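PDB 4ZNM: C-domain type II peptide synthetase from Streptomyces globisporus, which belongs to the condensation-domain family of peptide synthetases, with the two-lobed fold of the CoA-dependent acyltransferase clan. Local coordinates for residues G106-D109 against R115-E118; A275-L280 against L316-S321; S321-F326 against V330-T335. All blocks are in the same frame, centred on the assembly; numbering follows the deposited sequence.

Interaction 1: G106-D109 against R115-E118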
loop_
_atom_site.group_PDB
_atom_site.type_symbol
_atom_site.label_atom_id
_atom_site.label_comp_id
_atom_site.label_asym_id
_atom_site.label_seq_id
_atom_site.Cartn_x
_atom_site.Cartn_y
_atom_site.Cartn_z
ATOM N N GLY A 106 -2.894 2.981 29.450
ATOM C CA GLY A 106 -2.157 3.011 30.691
ATOM C C GLY A 106 -1.120 4.109 30.725
ATOM O O GLY A 106 -0.519 4.439 29.721
ATOM N N ASP A 107 -0.906 4.677 31.899
ATOM C CA ASP A 107 0.107 5.721 32.059
ATOM C C ASP A 107 1.462 5.062 32.270
ATOM O O ASP A 107 1.905 4.925 33.394
ATOM C CB ASP A 107 -0.237 6.631 33.238
ATOM C CG ASP A 107 0.665 7.863 33.322
ATOM O OD1 ASP A 107 1.758 7.853 32.719
ATOM O OD2 ASP A 107 0.280 8.837 34.009
ATOM N N VAL A 108 2.115 4.657 31.186
ATOM C CA VAL A 108 3.356 3.895 31.299
ATOM C C VAL A 108 4.543 4.660 30.701
ATOM O O VAL A 108 4.365 5.688 30.056
ATOM C CB VAL A 108 3.199 2.523 30.631
ATOM C CG1 VAL A 108 2.221 1.654 31.409
ATOM C CG2 VAL A 108 2.740 2.678 29.162
ATOM N N ASP A 109 5.751 4.152 30.909
ATOM C CA ASP A 109 6.966 4.858 30.468
ATOM C C ASP A 109 7.076 4.820 28.932
ATOM O O ASP A 109 6.390 4.022 28.267
ATOM C CB ASP A 109 8.209 4.264 31.159
ATOM C CG ASP A 109 8.468 2.817 30.784
ATOM O OD1 ASP A 109 8.340 2.472 29.590
ATOM O OD2 ASP A 109 8.824 2.027 31.688
ATOM N N ARG A 115 5.363 0.540 22.254
ATOM C CA ARG A 115 5.070 -0.866 22.219
ATOM C C ARG A 115 3.572 -1.089 22.280
ATOM O O ARG A 115 3.029 -1.843 21.476
ATOM C CB ARG A 115 5.787 -1.543 23.388
ATOM C CG ARG A 115 5.587 -3.028 23.564
ATOM C CD ARG A 115 6.224 -3.440 24.899
ATOM N NE ARG A 115 6.014 -4.843 25.253
ATOM C CZ ARG A 115 4.922 -5.320 25.852
ATOM N NH1 ARG A 115 3.909 -4.513 26.160
ATOM N NH2 ARG A 115 4.838 -6.615 26.138
ATOM N N ARG A 116 2.892 -0.433 23.221
ATOM C CA ARG A 116 1.469 -0.650 23.359
ATOM C C ARG A 116 0.765 -0.017 22.162
ATOM O O ARG A 116 -0.233 -0.541 21.708
ATOM C CB ARG A 116 0.935 -0.123 24.693
ATOM C CG ARG A 116 1.241 -1.088 25.855
ATOM C CD ARG A 116 0.623 -0.642 27.193
ATOM N NE ARG A 116 1.285 -1.279 28.333
ATOM C CZ ARG A 116 0.836 -1.270 29.584
ATOM N NH1 ARG A 116 -0.302 -0.658 29.898
ATOM N NH2 ARG A 116 1.539 -1.874 30.529
ATOM N N GLY A 117 1.332 1.039 21.598
ATOM C CA GLY A 117 0.818 1.605 20.354
ATOM C C GLY A 117 0.865 0.612 19.187
ATOM O O GLY A 117 -0.089 0.484 18.431
ATOM N N GLU A 118 1.990 -0.078 19.034
ATOM C CA GLU A 118 2.129 -1.063 17.975
ATOM C C GLU A 118 1.187 -2.233 18.189
ATOM O O GLU A 118 0.621 -2.736 17.249
ATOM C CB GLU A 118 3.561 -1.588 17.896
ATOM C CG GLU A 118 4.435 -0.826 16.958
ATOM C CD GLU A 118 5.558 -1.681 16.424
ATOM O OE1 GLU A 118 6.740 -1.301 16.604
ATOM O OE2 GLU A 118 5.247 -2.728 15.811
#

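Interaction 2: A275-L280 against L316-S321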
loop_
_atom_site.group_PDB
_atom_site.type_symbol
_atom_site.label_atom_id
_atom_site.label_comp_id
_atom_site.label_asym_id
_atom_site.label_seq_id
_atom_site.Cartn_x
_atom_site.Cartn_y
_atom_site.Cartn_z
ATOM N N ALA A 275 17.968 -4.068 -6.116
ATOM C CA ALA A 275 18.463 -5.105 -5.214
ATOM C C ALA A 275 17.496 -6.298 -5.195
ATOM O O ALA A 275 17.918 -7.451 -5.047
ATOM C CB ALA A 275 18.653 -4.571 -3.815
ATOM N N TYR A 276 16.204 -6.027 -5.312
ATOM C CA TYR A 276 15.207 -7.124 -5.347
ATOM C C TYR A 276 15.406 -7.978 -6.599
ATOM O O TYR A 276 15.319 -9.214 -6.569
ATOM C CB TYR A 276 13.785 -6.570 -5.301
ATOM C CG TYR A 276 12.738 -7.633 -5.120
ATOM C CD1 TYR A 276 12.830 -8.526 -4.072
ATOM C CD2 TYR A 276 11.666 -7.745 -5.993
ATOM C CE1 TYR A 276 11.895 -9.499 -3.888
ATOM C CE2 TYR A 276 10.698 -8.720 -5.799
ATOM C CZ TYR A 276 10.822 -9.580 -4.729
ATOM O OH TYR A 276 9.904 -10.568 -4.489
ATOM N N GLN A 277 15.697 -7.314 -7.703
ATOM C CA GLN A 277 15.937 -8.027 -8.948
ATOM C C GLN A 277 17.161 -8.901 -8.830
ATOM O O GLN A 277 17.167 -10.065 -9.293
ATOM C CB GLN A 277 16.085 -7.052 -10.103
ATOM C CG GLN A 277 14.815 -6.308 -10.364
ATOM C CD GLN A 277 14.863 -5.487 -11.616
ATOM O OE1 GLN A 277 14.496 -5.952 -12.694
ATOM N NE2 GLN A 277 15.297 -4.254 -11.484
ATOM N N VAL A 278 18.201 -8.359 -8.207
ATOM C CA VAL A 278 19.415 -9.130 -7.973
ATOM C C VAL A 278 19.071 -10.353 -7.124
ATOM O O VAL A 278 19.521 -11.462 -7.404
ATOM C CB VAL A 278 20.526 -8.277 -7.327
ATOM C CG1 VAL A 278 21.728 -9.113 -6.951
ATOM C CG2 VAL A 278 21.003 -7.224 -8.296
ATOM N N LEU A 279 18.275 -10.151 -6.087
ATOM C CA LEU A 279 17.866 -11.254 -5.224
ATOM C C LEU A 279 17.106 -12.324 -6.012
ATOM O O LEU A 279 17.388 -13.492 -5.864
ATOM C CB LEU A 279 16.971 -10.765 -4.093
ATOM C CG LEU A 279 16.387 -11.840 -3.158
ATOM C CD1 LEU A 279 17.479 -12.501 -2.325
ATOM C CD2 LEU A 279 15.352 -11.230 -2.272
ATOM N N LEU A 280 16.143 -11.923 -6.836
ATOM C CA LEU A 280 15.391 -12.893 -7.625
ATOM C C LEU A 280 16.246 -13.610 -8.666
ATOM O O LEU A 280 16.034 -14.793 -8.947
ATOM C CB LEU A 280 14.224 -12.220 -8.319
ATOM C CG LEU A 280 13.148 -11.659 -7.385
ATOM C CD1 LEU A 280 12.052 -10.979 -8.168
ATOM C CD2 LEU A 280 12.559 -12.703 -6.485
ATOM N N LEU A 316 7.213 -4.060 -14.500
ATOM C CA LEU A 316 8.559 -3.540 -14.766
ATOM C C LEU A 316 9.421 -4.678 -15.264
ATOM O O LEU A 316 9.734 -5.584 -14.495
ATOM C CB LEU A 316 9.175 -2.932 -13.497
ATOM C CG LEU A 316 8.368 -1.797 -12.881
ATOM C CD1 LEU A 316 9.009 -1.219 -11.653
ATOM C CD2 LEU A 316 8.107 -0.700 -13.880
ATOM N N ARG A 317 9.776 -4.637 -16.545
ATOM C CA ARG A 317 10.598 -5.682 -17.145
ATOM C C ARG A 317 11.994 -5.186 -17.421
ATOM O O ARG A 317 12.160 -4.252 -18.179
ATOM C CB ARG A 317 9.995 -6.159 -18.449
ATOM C CG ARG A 317 10.788 -7.279 -19.099
ATOM C CD ARG A 317 10.134 -7.729 -20.379
ATOM N NE ARG A 317 10.665 -9.008 -20.865
ATOM C CZ ARG A 317 10.393 -9.524 -22.060
ATOM N NH1 ARG A 317 9.620 -8.876 -22.915
ATOM N NH2 ARG A 317 10.867 -10.704 -22.396
ATOM N N THR A 318 12.989 -5.847 -16.833
ATOM C CA THR A 318 14.388 -5.473 -17.031
ATOM C C THR A 318 15.226 -6.687 -17.385
ATOM O O THR A 318 15.052 -7.777 -16.816
ATOM C CB THR A 318 14.976 -4.824 -15.768
ATOM O OG1 THR A 318 14.110 -3.781 -15.338
ATOM C CG2 THR A 318 16.361 -4.225 -16.036
ATOM N N ASP A 319 16.145 -6.480 -18.316
ATOM C CA ASP A 319 17.061 -7.523 -18.762
ATOM C C ASP A 319 18.387 -7.326 -18.087
ATOM O O ASP A 319 19.066 -6.337 -18.348
ATOM C CB ASP A 319 17.241 -7.478 -20.269
ATOM C CG ASP A 319 18.139 -8.604 -20.785
ATOM O OD1 ASP A 319 18.513 -9.495 -19.991
ATOM O OD2 ASP A 319 18.453 -8.596 -21.991
ATOM N N LEU A 320 18.739 -8.260 -17.218
ATOM C CA LEU A 320 19.937 -8.173 -16.397
ATOM C C LEU A 320 21.111 -8.880 -17.063
ATOM O O LEU A 320 22.206 -8.942 -16.495
ATOM C CB LEU A 320 19.704 -8.804 -15.028
ATOM C CG LEU A 320 19.155 -7.901 -13.914
ATOM C CD1 LEU A 320 17.775 -7.351 -14.246
ATOM C CD2 LEU A 320 19.125 -8.703 -12.641
ATOM N N SER A 321 20.886 -9.456 -18.238
ATOM C CA SER A 321 21.949 -10.210 -18.880
ATOM C C SER A 321 23.057 -9.273 -19.347
ATOM O O SER A 321 22.804 -8.249 -19.999
ATOM C CB SER A 321 21.428 -11.025 -20.053
ATOM O OG SER A 321 21.023 -10.196 -21.128
HETATM O O HOH W 1 12.219 -5.200 -13.636
#

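Interaction 3: S321-F326 against V330-T335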
loop_
_atom_site.group_PDB
_atom_site.type_symbol
_atom_site.label_atom_id
_atom_site.label_comp_id
_atom_site.label_asym_id
_atom_site.label_seq_id
_atom_site.Cartn_x
_atom_site.Cartn_y
_atom_site.Cartn_z
ATOM N N SER A 321 20.886 -9.456 -18.238
ATOM C CA SER A 321 21.949 -10.210 -18.880
ATOM C C SER A 321 23.057 -9.273 -19.347
ATOM O O SER A 321 22.804 -8.249 -19.999
ATOM C CB SER A 321 21.428 -11.025 -20.053
ATOM O OG SER A 321 21.023 -10.196 -21.128
ATOM N N GLY A 322 24.290 -9.649 -19.020
ATOM C CA GLY A 322 25.450 -8.884 -19.426
ATOM C C GLY A 322 25.801 -7.745 -18.473
ATOM O O GLY A 322 26.774 -7.031 -18.719
ATOM N N CYS A 323 24.999 -7.561 -17.421
ATOM C CA CYS A 323 25.324 -6.640 -16.325
ATOM C C CYS A 323 26.666 -6.932 -15.664
ATOM O O CYS A 323 26.938 -8.059 -15.273
ATOM C CB CYS A 323 24.256 -6.699 -15.245
ATOM S SG CYS A 323 22.909 -5.590 -15.561
ATOM N N ALA A 324 27.474 -5.899 -15.481
ATOM C CA ALA A 324 28.805 -6.073 -14.915
ATOM C C ALA A 324 28.839 -5.643 -13.453
ATOM O O ALA A 324 29.788 -5.917 -12.742
ATOM C CB ALA A 324 29.832 -5.285 -15.731
ATOM N N SER A 325 27.798 -4.978 -12.989
ATOM C CA SER A 325 27.834 -4.448 -11.634
ATOM C C SER A 325 26.442 -4.173 -11.141
ATOM O O SER A 325 25.507 -4.064 -11.921
ATOM C CB SER A 325 28.635 -3.151 -11.598
ATOM O OG SER A 325 27.951 -2.177 -12.373
ATOM N N PHE A 326 26.303 -4.022 -9.837
ATOM C CA PHE A 326 25.045 -3.567 -9.300
ATOM C C PHE A 326 24.680 -2.216 -9.919
ATOM O O PHE A 326 23.527 -1.963 -10.251
ATOM C CB PHE A 326 25.129 -3.462 -7.790
ATOM C CG PHE A 326 23.882 -2.927 -7.173
ATOM C CD1 PHE A 326 22.741 -3.701 -7.151
ATOM C CD2 PHE A 326 23.834 -1.666 -6.638
ATOM C CE1 PHE A 326 21.586 -3.236 -6.607
ATOM C CE2 PHE A 326 22.661 -1.198 -6.080
ATOM C CZ PHE A 326 21.538 -1.996 -6.078
ATOM N N VAL A 330 20.975 -0.944 -11.491
ATOM C CA VAL A 330 20.201 0.220 -11.068
ATOM C C VAL A 330 19.927 1.116 -12.278
ATOM O O VAL A 330 18.818 1.630 -12.448
ATOM C CB VAL A 330 20.926 1.004 -9.942
ATOM C CG1 VAL A 330 20.095 2.206 -9.488
ATOM C CG2 VAL A 330 21.182 0.106 -8.758
ATOM N N LEU A 331 20.924 1.298 -13.135
ATOM C CA LEU A 331 20.747 2.175 -14.283
ATOM C C LEU A 331 19.714 1.603 -15.262
ATOM O O LEU A 331 18.888 2.347 -15.785
ATOM C CB LEU A 331 22.074 2.405 -14.989
ATOM C CG LEU A 331 23.079 3.249 -14.202
ATOM C CD1 LEU A 331 24.397 3.231 -14.933
ATOM C CD2 LEU A 331 22.621 4.687 -13.976
ATOM N N ARG A 332 19.737 0.288 -15.482
ATOM C CA ARG A 332 18.718 -0.366 -16.316
ATOM C C ARG A 332 17.346 -0.244 -15.680
ATOM O O ARG A 332 16.358 -0.012 -16.365
ATOM C CB ARG A 332 19.079 -1.812 -16.548
ATOM C CG ARG A 332 20.301 -1.910 -17.482
ATOM C CD ARG A 332 20.662 -3.337 -17.751
ATOM N NE ARG A 332 21.968 -3.437 -18.382
ATOM C CZ ARG A 332 22.495 -4.567 -18.838
ATOM N NH1 ARG A 332 21.822 -5.707 -18.731
ATOM N NH2 ARG A 332 23.711 -4.561 -19.381
ATOM N N THR A 333 17.307 -0.342 -14.359
ATOM C CA THR A 333 16.054 -0.204 -13.643
ATOM C C THR A 333 15.503 1.185 -13.883
ATOM O O THR A 333 14.300 1.341 -14.097
ATOM C CB THR A 333 16.232 -0.457 -12.141
ATOM O OG1 THR A 333 16.575 -1.829 -11.949
ATOM C CG2 THR A 333 14.959 -0.126 -11.345
ATOM N N ARG A 334 16.385 2.190 -13.859
ATOM C CA ARG A 334 15.962 3.581 -14.038
ATOM C C ARG A 334 15.344 3.744 -15.419
ATOM O O ARG A 334 14.308 4.381 -15.586
ATOM C CB ARG A 334 17.139 4.548 -13.868
ATOM C CG ARG A 334 16.781 6.013 -14.077
ATOM C CD ARG A 334 17.951 6.907 -13.731
ATOM N NE ARG A 334 18.963 6.853 -14.768
ATOM C CZ ARG A 334 20.168 7.418 -14.693
ATOM N NH1 ARG A 334 21.017 7.314 -15.705
ATOM N NH2 ARG A 334 20.539 8.058 -13.605
ATOM N N THR A 335 15.992 3.177 -16.423
ATOM C CA THR A 335 15.432 3.199 -17.758
ATOM C C THR A 335 14.034 2.547 -17.819
ATOM O O THR A 335 13.099 3.090 -18.402
ATOM C CB THR A 335 16.355 2.476 -18.740
ATOM O OG1 THR A 335 17.645 3.100 -18.735
ATOM C CG2 THR A 335 15.768 2.529 -20.135
#

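Interaction 1: G106-D109 against R115-E118
The methyl CG1 of Val108 lies over one face of the Arg116 guanidinium, so the charged end of a helix residue is met from the loop by a hydrocarbon group. Val108 CG1 sits 3.7 Å from Arg116 CZ, displaced toward the rim of the flat group, and the two side chains cross at about a right angle. The delocalised face of a guanidinium forms hydrogen bonds poorly, whereas its rim is rich in N-H groups, and a small branched residue such as valine can therefore cover the face while polar partners occupy the rim. Those partners come from elsewhere: Arg116 NH1 gives a hydrogen bond to the carbonyl O of Leu105, and NE forms a salt bridge with Glu112 one helical turn back. Arginine suits the place because its long chain spans the gap: CG is anti to the carbonyl carbon (chi1 -79°), and the chain then runs extended from CG to NE. Gly106 also approaches the group, its CA 4.2 Å from Arg116 NH1. Gly106 has a positive phi of 115°, a backbone shape that glycine adopts more readily than other residues. The chain then makes an inverse gamma turn centred on Asp107, with a weak bond of 3.0 Å from Val108 N to Gly106 O. Asp107 OD1 pairs with Arg113, whose NE also donates to Val108 O, tying the turn to the helix a second time. Asp109 is the N-cap, its OD1 accepting from Glu112 N and Ser111 OG. This surface contact thus lies in the connection that leaves strand 101-104, an outermost strand of the six-stranded sheet, and folds back against the first turns of helix 110-125.

Interaction 2: A275-L280 against L316-S321
A buried, water-bridged junction links Gln277 on a helix to Leu316 and Thr318 on a strand of a two-stranded antiparallel sheet. Gln277 OE1 accepts a hydrogen bond from the water at 2.6 Å. Leu316 O is a second acceptor, 2.7 Å from the same water. Thr318 OG1 is bonded to it as well, at 2.9 Å. More acceptors lie around this water than it has protons, so it need not serve all of them at once. Glutamine suits this place because it is long enough to leave the helix and still ends in a polar group: a chi1 of -65° sets CG beside the backbone N, and the straight chain carries the amide out toward the strand. Gln277 lies across Thr318, its OE1 3.3 Å from Thr318 CB. Threonine, a beta-branched residue well suited to a strand, offers both carbon surface and a hydroxyl here; its OG1 has a further hydrogen-bond partner in Thr336 OG1. Leu320 completes the contact with hydrocarbon, CD1 lying 3.9 Å from Gln277 OE1 while CD2 turns to the backbone at 4.1 Å from Gln277 O. Leu320 follows the last strand residue and lies within an Asx turn: Asp319 OD1 accepts from Ser321 N at 3.0 Å and from Ser321 OG at 2.8 Å. Both donors approach from the same face of the carboxylate, with the backbone N well above its plane (52°), so one oxygen is gripped twice. Around the junction, strand 312-319 pairs with strand 288-295, on which Gln277 also touches Ile289; the far side of helix 268-284 packs through Tyr276 and Leu279 on helix 435-454, and Val278 meets Phe326 at the start of helix 326-335.

Interaction 3: S321-F326 against V330-T335
Arg332 reaches back to the loop at the N-capped start of its own helix, 326-335, where Ser325 is the N-cap. Its NH1 gives Ser321 O an almost straight hydrogen bond of 3.0 Å (171°), and the same NH1 also donates to Asp319 O, so it is shared between two backbone carbonyls. Ser321 O lies close to the guanidinium plane, while NH1 stands 56° out of the carbonyl plane. Cys323 covers one face of the same group, its SG 3.4 Å from Arg332 NH1; a polarisable sulfur probably suits a place over a flat cation. Arginine has the length for this, its side chain stretched straight from CG to NE. The other end of the contact is the first helical turn, where Val330 N bonds to Phe326 O at 3.0 Å. Further out, Ser325 OG accepts from Glu328 N, and Glu328 OE1 in turn accepts from Ala324 N, fixing the loop as it enters the helix. Gly322 has a positive phi of 86°; at these backbone angles a CB would press against the carbonyl O of the residue before, so the turn suits a residue with no side chain. Phe326 and Val330 both pack on Ala274 of helix 268-284. Between them lies a CH-pi contact, with Val330 CG2 over the ring face, 3.7 Å from the centroid of Phe326.

In the fold
Interaction 1 comes first along the chain and stands apart, its centre 42 Å from that of interaction 2 and 46 Å from that of interaction 3. It belongs to the region of the six-stranded sheet, through strand 101-104 and helix 110-125. Interactions 2 and 3 are neighbours, 8 Å between centres, and share Ser321, where strand 312-319 gives way to the loop before helix 326-335. They also touch where Thr318 CG2 packs on Arg332 CB at 3.7 Å. Together they pack helices 268-284 and 326-335 against the two-stranded sheet, whereas interaction 1 lies in a distant part of the same condensation domain.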